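Local coordinates for protein beta-agarase B (Zobellia galactanivorans, PDB 1O4Z) that hydrolyses the beta-1,4-galactosidic linkages of agarose at random along the chain, with retention of the anomeric configuration, at residues I48-D53 and P141-A146. Residues are numbered along the deposited sequence; the frame is centred on the assembly and turned at random.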
loop_
_atom_site.group_PDB
_atom_site.type_symbol
_atom_site.label_atom_id
_atom_site.label_comp_id
_atom_site.label_asym_id
_atom_site.label_seq_id
_atom_site.Cartn_x
_atom_site.Cartn_y
_atom_site.Cartn_z
ATOM N N ILE B 48 15.978 3.103 25.905
ATOM C CA ILE B 48 15.230 1.850 25.954
ATOM C C ILE B 48 15.186 1.278 24.537
ATOM O O ILE B 48 14.774 1.955 23.612
ATOM C CB ILE B 48 13.801 2.053 26.511
ATOM C CG1 ILE B 48 13.856 2.629 27.924
ATOM C CG2 ILE B 48 13.053 0.729 26.540
ATOM C CD1 ILE B 48 12.551 3.205 28.406
ATOM N N PRO B 49 15.671 0.058 24.352
ATOM C CA PRO B 49 15.629 -0.582 23.037
ATOM C C PRO B 49 14.224 -0.607 22.434
ATOM O O PRO B 49 13.251 -0.810 23.169
ATOM C CB PRO B 49 16.098 -2.002 23.345
ATOM C CG PRO B 49 17.012 -1.833 24.499
ATOM C CD PRO B 49 16.348 -0.792 25.350
ATOM N N VAL B 50 14.110 -0.392 21.127
ATOM C CA VAL B 50 12.818 -0.593 20.477
ATOM C C VAL B 50 12.652 -2.079 20.131
ATOM O O VAL B 50 13.547 -2.714 19.560
ATOM C CB VAL B 50 12.491 0.441 19.320
ATOM C CG1 VAL B 50 13.554 1.504 19.178
ATOM C CG2 VAL B 50 12.134 -0.219 17.978
ATOM N N PRO B 51 11.535 -2.649 20.563
ATOM C CA PRO B 51 11.347 -4.105 20.495
ATOM C C PRO B 51 11.057 -4.628 19.111
ATOM O O PRO B 51 11.249 -5.820 18.878
ATOM C CB PRO B 51 10.138 -4.348 21.413
ATOM C CG PRO B 51 9.331 -3.026 21.369
ATOM C CD PRO B 51 10.387 -1.967 21.202
ATOM N N ALA B 52 10.558 -3.762 18.224
ATOM C CA ALA B 52 10.312 -4.143 16.844
ATOM C C ALA B 52 11.669 -4.288 16.164
ATOM O O ALA B 52 12.614 -3.588 16.531
ATOM C CB ALA B 52 9.485 -3.100 16.160
ATOM N N ASP B 53 11.771 -5.194 15.202
ATOM C CA ASP B 53 13.032 -5.405 14.470
ATOM C C ASP B 53 13.075 -4.539 13.211
ATOM O O ASP B 53 12.303 -4.762 12.272
ATOM C CB ASP B 53 13.208 -6.887 14.084
ATOM C CG ASP B 53 14.589 -7.186 13.459
ATOM O OD1 ASP B 53 15.494 -6.298 13.473
ATOM O OD2 ASP B 53 14.860 -8.295 12.935
ATOM N N PRO B 141 6.905 3.061 7.368
ATOM C CA PRO B 141 7.149 2.183 8.512
ATOM C C PRO B 141 7.502 3.012 9.729
ATOM O O PRO B 141 8.321 3.916 9.625
ATOM C CB PRO B 141 8.360 1.342 8.069
ATOM C CG PRO B 141 9.074 2.159 7.025
ATOM C CD PRO B 141 8.088 3.169 6.490
ATOM N N VAL B 142 6.888 2.713 10.865
ATOM C CA VAL B 142 7.049 3.532 12.062
ATOM C C VAL B 142 6.721 2.745 13.318
ATOM O O VAL B 142 5.741 1.985 13.348
ATOM C CB VAL B 142 6.157 4.812 11.983
ATOM C CG1 VAL B 142 4.686 4.472 12.137
ATOM C CG2 VAL B 142 6.586 5.834 13.002
ATOM N N TYR B 143 7.541 2.935 14.348
ATOM C CA TYR B 143 7.267 2.385 15.679
ATOM C C TYR B 143 6.876 3.529 16.596
ATOM O O TYR B 143 7.621 4.506 16.712
ATOM C CB TYR B 143 8.485 1.673 16.279
ATOM C CG TYR B 143 8.146 1.054 17.616
ATOM C CD1 TYR B 143 7.342 -0.073 17.683
ATOM C CD2 TYR B 143 8.580 1.613 18.805
ATOM C CE1 TYR B 143 6.998 -0.644 18.892
ATOM C CE2 TYR B 143 8.241 1.037 20.042
ATOM C CZ TYR B 143 7.446 -0.093 20.062
ATOM O OH TYR B 143 7.069 -0.687 21.238
ATOM N N ILE B 144 5.717 3.405 17.236
ATOM C CA ILE B 144 5.178 4.435 18.122
ATOM C C ILE B 144 4.794 3.818 19.466
ATOM O O ILE B 144 4.040 2.862 19.504
ATOM C CB ILE B 144 3.929 5.076 17.479
ATOM C CG1 ILE B 144 4.290 5.711 16.132
ATOM C CG2 ILE B 144 3.308 6.103 18.429
ATOM C CD1 ILE B 144 3.089 6.014 15.255
ATOM N N GLU B 145 5.291 4.385 20.560
ATOM C CA GLU B 145 5.118 3.787 21.881
ATOM C C GLU B 145 4.868 4.847 22.926
ATOM O O GLU B 145 5.609 5.827 23.005
ATOM C CB GLU B 145 6.358 3.001 22.265
ATOM C CG GLU B 145 6.151 2.006 23.392
ATOM C CD GLU B 145 7.451 1.337 23.787
ATOM O OE1 GLU B 145 8.321 2.072 24.299
ATOM O OE2 GLU B 145 7.613 0.101 23.552
ATOM N N ALA B 146 3.819 4.660 23.716
ATOM C CA ALA B 146 3.513 5.551 24.823
ATOM C C ALA B 146 3.709 4.843 26.164
ATOM O O ALA B 146 3.294 3.699 26.339
ATOM C CB ALA B 146 2.091 6.062 24.716
#
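Val50, Pro51 and Ala52 all come to the same side of the Tyr143 phenol ring, obliquely, while Glu145 OE2 lies at its edge, in the ring plane. Tyr143 lies on a strand of the beta-sandwich (jelly-roll) fold of glycoside hydrolase family 16, and the N-terminal segment 48-53, part of the loop that precedes strand 58-62, runs over the surface of the tyrosine's strand. With CG anti to the backbone N (chi1 -177°), the tyrosine ring reaches up into the loop. The Val50 and Tyr143 side chains run alongside each other, pointing opposite ways, with Val50 CG2 4.1 Å from Tyr143 CD2. On the CD1 flank of the ring, Ala52 CB is 4.0 Å from Tyr143 CD1. Farther along, at the hydroxyl end, Pro51 lies roughly perpendicular to the tyrosine side chain, its CD 3.7 Å from Tyr143 CZ. Trp60 of strand 58-62, packed on Tyr143 and Val50, and Tyr245 of strand 241-246, touching Pro51 and Ala52, add further side chains around the contact. Glu145 is gripped by two arginines, Arg331 at OE1 and Arg231 at OE2, which probably keep it ionised; Arg331 also bonds the carbonyl of Ile48, tying the loop to the same polar cluster. Tyr143 OH donates to Glu145 OE2 at 2.5 Å, approaching from 44° out of the carboxylate plane, and Pro51 CG rests 3.3 Å from that same Tyr143 OH.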